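Local coordinates for protein arginine--tRNA ligase (Campylobacter jejuni, PDB 3FNR) that catalyses the ATP-dependent attachment of L-arginine to its cognate tRNA, releasing AMP and diphosphate, as a monomeric class I aminoacyl-tRNA synthetase, at residues D57-H65 with K440-I448; Q29-V37 with K230-I241. The protein carries 1 engineered substitution. One frame throughout, in Å; residues are numbered along the deposited sequence.

Contact 1 of 2, residues D57-H65 with K440-I448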
loop_
_atom_site.group_PDB
_atom_site.type_symbol
_atom_site.label_atom_id
_atom_site.label_comp_id
_atom_site.label_asym_id
_atom_site.label_seq_id
_atom_site.Cartn_x
_atom_site.Cartn_y
_atom_site.Cartn_z
ATOM N N ASP A 57 -1.747 0.238 -2.184
ATOM C CA ASP A 57 -2.055 1.519 -2.814
ATOM C C ASP A 57 -1.712 1.463 -4.292
ATOM O O ASP A 57 -2.457 1.981 -5.126
ATOM C CB ASP A 57 -1.316 2.676 -2.144
ATOM C CG ASP A 57 -1.753 4.018 -2.693
ATOM O OD1 ASP A 57 -0.906 4.738 -3.259
ATOM O OD2 ASP A 57 -2.962 4.328 -2.601
ATOM N N THR A 58 -0.598 0.807 -4.615
ATOM C CA THR A 58 -0.215 0.657 -6.010
ATOM C C THR A 58 -1.263 -0.199 -6.713
ATOM O O THR A 58 -1.774 0.199 -7.752
ATOM C CB THR A 58 1.210 0.088 -6.164
ATOM O OG1 THR A 58 2.114 0.867 -5.372
ATOM C CG2 THR A 58 1.661 0.161 -7.603
ATOM N N LEU A 59 -1.634 -1.331 -6.112
ATOM C CA LEU A 59 -2.734 -2.171 -6.627
ATOM C C LEU A 59 -4.002 -1.358 -6.907
ATOM O O LEU A 59 -4.602 -1.480 -7.978
ATOM C CB LEU A 59 -3.089 -3.269 -5.621
ATOM C CG LEU A 59 -3.311 -4.734 -6.023
ATOM C CD1 LEU A 59 -4.422 -5.294 -5.178
ATOM C CD2 LEU A 59 -3.595 -4.968 -7.510
ATOM N N THR A 60 -4.394 -0.539 -5.931
ATOM C CA THR A 60 -5.561 0.328 -6.050
ATOM C C THR A 60 -5.455 1.287 -7.228
ATOM O O THR A 60 -6.360 1.337 -8.065
ATOM C CB THR A 60 -5.785 1.138 -4.759
ATOM O OG1 THR A 60 -5.825 0.241 -3.648
ATOM C CG2 THR A 60 -7.091 1.888 -4.831
ATOM N N ARG A 61 -4.345 2.029 -7.292
ATOM C CA ARG A 61 -4.109 2.996 -8.370
ATOM C C ARG A 61 -4.123 2.307 -9.724
ATOM O O ARG A 61 -4.657 2.841 -10.697
ATOM C CB ARG A 61 -2.763 3.689 -8.175
ATOM C CG ARG A 61 -2.708 4.709 -7.051
ATOM C CD ARG A 61 -1.266 5.156 -6.848
ATOM N NE ARG A 61 -1.091 6.065 -5.718
ATOM C CZ ARG A 61 -1.139 7.390 -5.810
ATOM N NH1 ARG A 61 -1.370 7.972 -6.984
ATOM N NH2 ARG A 61 -0.954 8.134 -4.726
ATOM N N LEU A 62 -3.532 1.117 -9.774
ATOM C CA LEU A 62 -3.460 0.344 -11.000
ATOM C C LEU A 62 -4.838 -0.157 -11.421
ATOM O O LEU A 62 -5.247 0.035 -12.572
ATOM C CB LEU A 62 -2.458 -0.802 -10.856
ATOM C CG LEU A 62 -2.227 -1.723 -12.058
ATOM C CD1 LEU A 62 -1.793 -0.963 -13.312
ATOM C CD2 LEU A 62 -1.196 -2.731 -11.669
ATOM N N ALA A 63 -5.563 -0.763 -10.484
ATOM C CA ALA A 63 -6.934 -1.192 -10.753
ATOM C C ALA A 63 -7.821 -0.067 -11.290
ATOM O O ALA A 63 -8.539 -0.261 -12.271
ATOM C CB ALA A 63 -7.535 -1.774 -9.527
ATOM N N ARG A 64 -7.752 1.106 -10.663
ATOM C CA ARG A 64 -8.549 2.258 -11.101
ATOM C C ARG A 64 -8.157 2.720 -12.510
ATOM O O ARG A 64 -9.025 2.991 -13.337
ATOM C CB ARG A 64 -8.449 3.412 -10.097
ATOM C CG ARG A 64 -9.695 3.597 -9.245
ATOM C CD ARG A 64 -9.537 3.168 -7.791
ATOM N NE ARG A 64 -9.125 4.280 -6.939
ATOM C CZ ARG A 64 -9.394 4.400 -5.637
ATOM N NH1 ARG A 64 -10.099 3.478 -4.985
ATOM N NH2 ARG A 64 -8.944 5.456 -4.976
ATOM N N HIS A 65 -6.850 2.771 -12.775
ATOM C CA HIS A 65 -6.306 3.154 -14.078
ATOM C C HIS A 65 -6.858 2.255 -15.178
ATOM O O HIS A 65 -7.254 2.724 -16.253
ATOM C CB HIS A 65 -4.771 3.066 -14.038
ATOM C CG HIS A 65 -4.090 3.482 -15.308
ATOM N ND1 HIS A 65 -3.861 4.802 -15.639
ATOM C CD2 HIS A 65 -3.569 2.747 -16.319
ATOM C CE1 HIS A 65 -3.235 4.860 -16.803
ATOM N NE2 HIS A 65 -3.052 3.627 -17.239
ATOM N N LYS A 440 6.335 8.772 -16.794
ATOM C CA LYS A 440 5.399 9.558 -15.990
ATOM C C LYS A 440 4.146 8.770 -15.600
ATOM O O LYS A 440 3.762 8.755 -14.429
ATOM C CB LYS A 440 5.011 10.834 -16.748
ATOM C CG LYS A 440 4.007 11.708 -16.025
ATOM C CD LYS A 440 4.191 13.161 -16.401
ATOM C CE LYS A 440 3.139 13.627 -17.372
ATOM N NZ LYS A 440 1.944 14.088 -16.620
ATOM N N THR A 441 3.518 8.130 -16.584
ATOM C CA THR A 441 2.352 7.290 -16.353
ATOM C C THR A 441 2.642 6.188 -15.325
ATOM O O THR A 441 2.015 6.159 -14.270
ATOM C CB THR A 441 1.819 6.696 -17.674
ATOM O OG1 THR A 441 1.493 7.768 -18.574
ATOM C CG2 THR A 441 0.579 5.830 -17.434
ATOM N N ALA A 442 3.609 5.320 -15.618
ATOM C CA ALA A 442 3.926 4.188 -14.745
ATOM C C ALA A 442 4.310 4.638 -13.335
ATOM O O ALA A 442 3.816 4.074 -12.347
ATOM C CB ALA A 442 5.024 3.340 -15.348
ATOM N N PHE A 443 5.175 5.653 -13.259
ATOM C CA PHE A 443 5.571 6.263 -11.984
ATOM C C PHE A 443 4.380 6.762 -11.171
ATOM O O PHE A 443 4.347 6.567 -9.963
ATOM C CB PHE A 443 6.540 7.429 -12.196
ATOM C CG PHE A 443 7.961 7.142 -11.791
ATOM C CD1 PHE A 443 8.959 8.076 -12.048
ATOM C CD2 PHE A 443 8.309 5.957 -11.150
ATOM C CE1 PHE A 443 10.275 7.838 -11.672
ATOM C CE2 PHE A 443 9.619 5.708 -10.775
ATOM C CZ PHE A 443 10.606 6.647 -11.031
ATOM N N SER A 444 3.412 7.406 -11.823
ATOM C CA SER A 444 2.256 7.968 -11.105
ATOM C C SER A 444 1.396 6.892 -10.444
ATOM O O SER A 444 0.783 7.140 -9.398
ATOM C CB SER A 444 1.403 8.854 -12.018
ATOM O OG SER A 444 0.686 8.082 -12.962
ATOM N N LEU A 445 1.376 5.700 -11.044
ATOM C CA LEU A 445 0.658 4.545 -10.486
ATOM C C LEU A 445 1.384 3.970 -9.278
ATOM O O LEU A 445 0.801 3.215 -8.495
ATOM C CB LEU A 445 0.460 3.458 -11.554
ATOM C CG LEU A 445 -0.302 3.872 -12.813
ATOM C CD1 LEU A 445 -0.437 2.699 -13.790
ATOM C CD2 LEU A 445 -1.682 4.464 -12.471
ATOM N N MET A 446 2.663 4.324 -9.149
ATOM C CA MET A 446 3.475 3.997 -7.973
ATOM C C MET A 446 3.478 5.156 -6.966
ATOM O O MET A 446 4.207 5.119 -5.976
ATOM C CB MET A 446 4.924 3.687 -8.391
ATOM C CG MET A 446 5.127 2.442 -9.254
ATOM S SD MET A 446 6.842 2.224 -9.788
ATOM C CE MET A 446 7.740 2.188 -8.259
ATOM N N GLY A 447 2.670 6.184 -7.222
ATOM C CA GLY A 447 2.609 7.362 -6.348
ATOM C C GLY A 447 3.866 8.222 -6.378
ATOM O O GLY A 447 4.193 8.905 -5.401
ATOM N N ILE A 448 4.567 8.179 -7.509
ATOM C CA ILE A 448 5.790 8.941 -7.727
ATOM C C ILE A 448 5.551 9.910 -8.879
ATOM O O ILE A 448 5.087 9.507 -9.948
ATOM C CB ILE A 448 6.973 8.004 -8.079
ATOM C CG1 ILE A 448 7.261 7.038 -6.922
ATOM C CG2 ILE A 448 8.216 8.803 -8.470
ATOM C CD1 ILE A 448 8.296 5.969 -7.229
HETATM O O HOH W 1 4.537 1.974 -5.139
#

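Contact 2 of 2, residues Q29-V37 with K230-I241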
loop_
_atom_site.group_PDB
_atom_site.type_symbol
_atom_site.label_atom_id
_atom_site.label_comp_id
_atom_site.label_asym_id
_atom_site.label_seq_id
_atom_site.Cartn_x
_atom_site.Cartn_y
_atom_site.Cartn_z
ATOM N N GLN A 29 -16.036 -4.926 -15.663
ATOM C CA GLN A 29 -17.207 -5.503 -15.026
ATOM C C GLN A 29 -16.935 -5.988 -13.600
ATOM O O GLN A 29 -17.797 -5.868 -12.723
ATOM C CB GLN A 29 -17.770 -6.633 -15.889
ATOM C CG GLN A 29 -18.383 -6.194 -17.232
ATOM C CD GLN A 29 -19.694 -5.418 -17.086
ATOM O OE1 GLN A 29 -19.991 -4.532 -17.890
ATOM N NE2 GLN A 29 -20.481 -5.750 -16.062
ATOM N N GLU A 30 -15.740 -6.533 -13.379
ATOM C CA GLU A 30 -15.348 -7.063 -12.082
ATOM C C GLU A 30 -14.986 -5.940 -11.112
ATOM O O GLU A 30 -14.213 -5.050 -11.454
ATOM C CB GLU A 30 -14.172 -8.019 -12.242
ATOM C CG GLU A 30 -13.945 -8.914 -11.032
ATOM C CD GLU A 30 -12.868 -9.966 -11.259
ATOM O OE1 GLU A 30 -12.539 -10.680 -10.285
ATOM O OE2 GLU A 30 -12.352 -10.080 -12.398
ATOM N N SER A 31 -15.558 -5.988 -9.908
ATOM C CA SER A 31 -15.328 -4.978 -8.871
ATOM C C SER A 31 -14.640 -5.595 -7.672
ATOM O O SER A 31 -14.779 -6.790 -7.425
ATOM C CB SER A 31 -16.647 -4.379 -8.417
ATOM O OG SER A 31 -17.492 -5.394 -7.894
ATOM N N PHE A 32 -13.908 -4.782 -6.911
ATOM C CA PHE A 32 -13.127 -5.301 -5.791
ATOM C C PHE A 32 -13.259 -4.460 -4.534
ATOM O O PHE A 32 -13.409 -3.235 -4.597
ATOM C CB PHE A 32 -11.640 -5.378 -6.148
ATOM C CG PHE A 32 -11.332 -6.201 -7.368
ATOM C CD1 PHE A 32 -10.954 -7.529 -7.237
ATOM C CD2 PHE A 32 -11.408 -5.649 -8.642
ATOM C CE1 PHE A 32 -10.667 -8.306 -8.358
ATOM C CE2 PHE A 32 -11.131 -6.411 -9.767
ATOM C CZ PHE A 32 -10.747 -7.743 -9.624
ATOM N N LEU A 33 -13.176 -5.126 -3.388
ATOM C CA LEU A 33 -13.000 -4.446 -2.116
ATOM C C LEU A 33 -11.699 -4.883 -1.460
ATOM O O LEU A 33 -11.568 -6.030 -1.022
ATOM C CB LEU A 33 -14.181 -4.703 -1.160
ATOM C CG LEU A 33 -14.073 -4.099 0.257
ATOM C CD1 LEU A 33 -13.991 -2.574 0.213
ATOM C CD2 LEU A 33 -15.236 -4.542 1.141
ATOM N N LEU A 34 -10.749 -3.956 -1.362
ATOM C CA LEU A 34 -9.471 -4.233 -0.708
ATOM C C LEU A 34 -9.443 -3.694 0.714
ATOM O O LEU A 34 -9.629 -2.496 0.944
ATOM C CB LEU A 34 -8.322 -3.591 -1.500
ATOM C CG LEU A 34 -6.854 -4.044 -1.521
ATOM C CD1 LEU A 34 -5.960 -2.815 -1.673
ATOM C CD2 LEU A 34 -6.397 -4.884 -0.340
ATOM N N GLU A 35 -9.170 -4.571 1.668
ATOM C CA GLU A 35 -8.932 -4.124 3.024
ATOM C C GLU A 35 -7.482 -4.390 3.330
ATOM O O GLU A 35 -7.028 -5.534 3.248
ATOM C CB GLU A 35 -9.812 -4.856 4.033
ATOM C CG GLU A 35 -9.545 -4.428 5.483
ATOM C CD GLU A 35 -9.292 -5.612 6.408
ATOM O OE1 GLU A 35 -9.900 -6.686 6.192
ATOM O OE2 GLU A 35 -8.474 -5.476 7.349
ATOM N N TYR A 36 -6.758 -3.330 3.671
ATOM C CA TYR A 36 -5.337 -3.446 3.946
ATOM C C TYR A 36 -4.846 -2.478 5.016
ATOM O O TYR A 36 -5.566 -1.557 5.413
ATOM C CB TYR A 36 -4.516 -3.348 2.648
ATOM C CG TYR A 36 -4.392 -1.968 2.006
ATOM C CD1 TYR A 36 -5.512 -1.270 1.536
ATOM C CD2 TYR A 36 -3.141 -1.392 1.822
ATOM C CE1 TYR A 36 -5.385 -0.025 0.925
ATOM C CE2 TYR A 36 -3.000 -0.146 1.225
ATOM C CZ TYR A 36 -4.119 0.528 0.777
ATOM O OH TYR A 36 -3.951 1.750 0.175
ATOM N N VAL A 37 -3.605 -2.705 5.449
ATOM C CA VAL A 37 -2.947 -2.015 6.562
ATOM C C VAL A 37 -3.627 -2.396 7.875
ATOM O O VAL A 37 -3.132 -3.284 8.571
ATOM C CB VAL A 37 -2.798 -0.455 6.386
ATOM C CG1 VAL A 37 -1.865 0.109 7.444
ATOM C CG2 VAL A 37 -2.253 -0.097 4.999
ATOM N N LYS A 230 -18.238 -7.335 4.744
ATOM C CA LYS A 230 -17.479 -7.097 3.485
ATOM C C LYS A 230 -17.937 -7.943 2.291
ATOM O O LYS A 230 -18.063 -7.431 1.173
ATOM C CB LYS A 230 -15.982 -7.312 3.681
ATOM C CG LYS A 230 -15.281 -6.282 4.534
ATOM C CD LYS A 230 -13.766 -6.391 4.364
ATOM C CE LYS A 230 -13.256 -7.736 4.784
ATOM N NZ LYS A 230 -11.765 -7.841 4.683
ATOM N N MET A 231 -18.196 -9.228 2.529
ATOM C CA MET A 231 -18.563 -10.163 1.445
ATOM C C MET A 231 -20.020 -10.075 0.995
ATOM O O MET A 231 -20.414 -10.699 -0.002
ATOM C CB MET A 231 -18.252 -11.601 1.855
ATOM C CG MET A 231 -16.776 -11.844 2.128
ATOM S SD MET A 231 -15.928 -12.531 0.710
ATOM C CE MET A 231 -16.187 -14.245 1.092
ATOM N N SER A 232 -20.835 -9.322 1.723
ATOM C CA SER A 232 -22.239 -9.208 1.345
ATOM C C SER A 232 -22.518 -7.792 0.872
ATOM O O SER A 232 -23.611 -7.259 1.080
ATOM C CB SER A 232 -23.133 -9.569 2.535
ATOM O OG SER A 232 -22.884 -8.673 3.605
ATOM N N ARG A 233 -21.524 -7.181 0.236
ATOM C CA ARG A 233 -21.651 -5.787 -0.197
ATOM C C ARG A 233 -21.794 -5.618 -1.706
ATOM O O ARG A 233 -21.922 -4.499 -2.202
ATOM C CB ARG A 233 -20.485 -4.952 0.323
ATOM C CG ARG A 233 -20.613 -4.518 1.767
ATOM C CD ARG A 233 -19.505 -3.523 2.091
ATOM N NE ARG A 233 -18.971 -3.692 3.435
ATOM C CZ ARG A 233 -17.864 -3.104 3.873
ATOM N NH1 ARG A 233 -17.178 -2.303 3.065
ATOM N NH2 ARG A 233 -17.446 -3.321 5.115
ATOM N N GLY A 234 -21.773 -6.724 -2.442
ATOM C CA GLY A 234 -21.962 -6.665 -3.889
ATOM C C GLY A 234 -20.693 -6.584 -4.730
ATOM O O GLY A 234 -20.776 -6.475 -5.955
ATOM N N TYR A 235 -19.526 -6.628 -4.091
ATOM C CA TYR A 235 -18.252 -6.614 -4.823
ATOM C C TYR A 235 -17.972 -7.971 -5.448
ATOM O O TYR A 235 -18.281 -9.000 -4.855
ATOM C CB TYR A 235 -17.083 -6.239 -3.904
ATOM C CG TYR A 235 -17.169 -4.836 -3.369
ATOM C CD1 TYR A 235 -16.709 -3.751 -4.123
ATOM C CD2 TYR A 235 -17.709 -4.584 -2.109
ATOM C CE1 TYR A 235 -16.792 -2.463 -3.637
ATOM C CE2 TYR A 235 -17.798 -3.292 -1.615
ATOM C CZ TYR A 235 -17.339 -2.240 -2.379
ATOM O OH TYR A 235 -17.417 -0.965 -1.886
ATOM N N GLY A 236 -17.368 -7.966 -6.636
ATOM C CA GLY A 236 -16.964 -9.205 -7.299
ATOM C C GLY A 236 -16.026 -10.037 -6.449
ATOM O O GLY A 236 -16.167 -11.255 -6.384
ATOM N N LYS A 237 -15.085 -9.371 -5.779
ATOM C CA LYS A 237 -14.061 -10.034 -4.966
ATOM C C LYS A 237 -13.674 -9.170 -3.763
ATOM O O LYS A 237 -13.638 -7.947 -3.867
ATOM C CB LYS A 237 -12.809 -10.279 -5.821
ATOM C CG LYS A 237 -12.807 -11.543 -6.669
ATOM C CD LYS A 237 -11.772 -12.524 -6.147
ATOM C CE LYS A 237 -11.226 -13.409 -7.259
ATOM N NZ LYS A 237 -9.891 -13.981 -6.893
ATOM N N CYS A 238 -13.393 -9.805 -2.625
ATOM C CA CYS A 238 -12.726 -9.135 -1.507
ATOM C C CYS A 238 -11.269 -9.567 -1.431
ATOM O O CYS A 238 -10.962 -10.763 -1.392
ATOM C CB CYS A 238 -13.409 -9.418 -0.157
ATOM S SG CYS A 238 -15.075 -8.735 0.033
ATOM N N ILE A 239 -10.376 -8.588 -1.398
ATOM C CA ILE A 239 -8.940 -8.840 -1.273
ATOM C C ILE A 239 -8.438 -8.401 0.103
ATOM O O ILE A 239 -8.741 -7.292 0.549
ATOM C CB ILE A 239 -8.145 -8.078 -2.362
ATOM C CG1 ILE A 239 -8.775 -8.301 -3.747
ATOM C CG2 ILE A 239 -6.666 -8.463 -2.317
ATOM C CD1 ILE A 239 -8.129 -7.466 -4.863
ATOM N N ASN A 240 -7.699 -9.283 0.774
ATOM C CA ASN A 240 -6.955 -8.929 1.972
ATOM C C ASN A 240 -5.460 -8.963 1.695
ATOM O O ASN A 240 -4.986 -9.785 0.917
ATOM C CB ASN A 240 -7.230 -9.924 3.097
ATOM C CG ASN A 240 -8.662 -9.894 3.588
ATOM O OD1 ASN A 240 -9.449 -8.993 3.258
ATOM N ND2 ASN A 240 -9.012 -10.903 4.384
ATOM N N ILE A 241 -4.720 -8.075 2.345
ATOM C CA ILE A 241 -3.270 -8.190 2.381
ATOM C C ILE A 241 -2.849 -8.467 3.821
ATOM O O ILE A 241 -3.014 -7.619 4.705
ATOM C CB ILE A 241 -2.562 -6.938 1.816
ATOM C CG1 ILE A 241 -2.974 -6.701 0.357
ATOM C CG2 ILE A 241 -1.051 -7.091 1.915
ATOM C CD1 ILE A 241 -2.581 -5.356 -0.166
HETATM O O HOH W 2 -19.797 -3.899 -7.342
HETATM O O HOH W 3 -1.869 -4.875 4.893
#

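Contact 1 of 2, residues D57-H65 with K440-I448
L445 of helix 440-445 fits against R61, L62 and H65 of helix 57-65, the two short axes approaching to 10.0 Å with their N-to-C directions 130° apart. The isobutyl end of L445 carries the apolar part. Its CD1 lies over one face of the H65 imidazole, 4.2 Å from the ring centroid and 18° off the normal, a CH-pi contact displaced toward the ring's rim. The same methyl meets L62 CD1 at 3.9 Å, while L445 CD2 packs on H65 CB. H65 can present its ring here because its CG is anti to the backbone N; NE2 at the far side is bonded to T23 OG1, which would help fix the ring's rotation. Beyond the leucine, T441 CG2 approaches H65 CE1, the two side chains crossing at about a right angle.

Helix 425-445, part of the DALR anticodon-binding domain, here meets helix 50-65 of the class I catalytic domain and ends in a Schellman motif, with G447 at positive phi as the C-prime residue: I448 N bonds to F443 O at 2.9 Å, and the G447 N to S444 O bond is weak. R61 uses this turn as a platform. G447 CA sits 3.8 Å above the centre of the guanidinium plane, and R61 CD rests 3.3 Å from L445 O. Within its own helix R61 NE donates an almost straight hydrogen bond (169°) to D57 OD1 at 2.8 Å, part of a salt bridge, and NH2 bonds to K159 O; together these would help hold the plane. R309 provides D57 OD1 with a second cationic partner. T58 turns its CG2 methyl toward L445 O, whereas its OG1, bonded to V54 O, also accepts a hydrogen bond from a water that donates, at longer range, to M446 O.

Contact 2 of 2, residues Q29-V37 with K230-I241
Two neighbouring parallel strands of the class I catalytic domain's nucleotide-binding (Rossmann-type) fold meet here, 31-35 beside 237-241, with axes 4.6 Å apart and directions differing by 26°. The register F32-K237, L33-C238, L34-I239 and E35-N240 is established by backbone bonds that include L33 N to K237 O at 2.9 Å and I239 N to L33 O at 2.8 Å. At the strand entrance S31 OG accepts from G236 N; the hydroxyl's chi1 of 60°, between backbone N and carbonyl carbon, places it there, and a water links it to G234 O.

On the face bearing L33 and E35, L33 CB stands over the centre of the Y235 ring, 14° off its normal, in a CH-pi contact. L33 CD2 reaches on to one face of the R233 guanidinium and to K230 CG; R233 NH1 is itself paired with E73. K230, from the end of helix 219-231, crosses E35 at about a right angle and forms a salt bridge, NZ to E35 OE1 at 2.7 Å, the carboxylate oxygen receiving it on its anti lone pair. The ammonium also makes a weak bond to N240 OD1, so it serves two oxygen acceptors; N240 ND2 bonds to H227 NE2, and S38 OG to the other carboxylate oxygen of E35.

The F32 and L34 face is mainly apolar: F32 CD1 meets I239 CD1 at 3.7 Å, and L34 CD2 touches I241 CD1. Strand 69-76 flanks strand 31-35, strand 267-279 flanks 237-243, and helix 50-65 packs against L34, Y36 and I241.

In the fold
From the N terminus, the chain enters strand 31-35, passes the HIGH-region motif (A39-H49) and runs into helix 50-65, supplying the first segments of both contacts in quick succession. Contact 2 closes after 192 intervening residues, when the chain returns through the end of helix 219-231 into strand 237-243 of the same sheet. Contact 1 closes after 374, when helix 425-445 of the anticodon-binding domain comes back to the catalytic domain. The contacts cross, since their segments alternate along the chain. Their centres are 19 Å apart, yet they touch: D57 CA lies 3.5 Å from Y36 OH. Helix 50-65 thus packs against the catalytic sheet while also meeting the C-terminal helix.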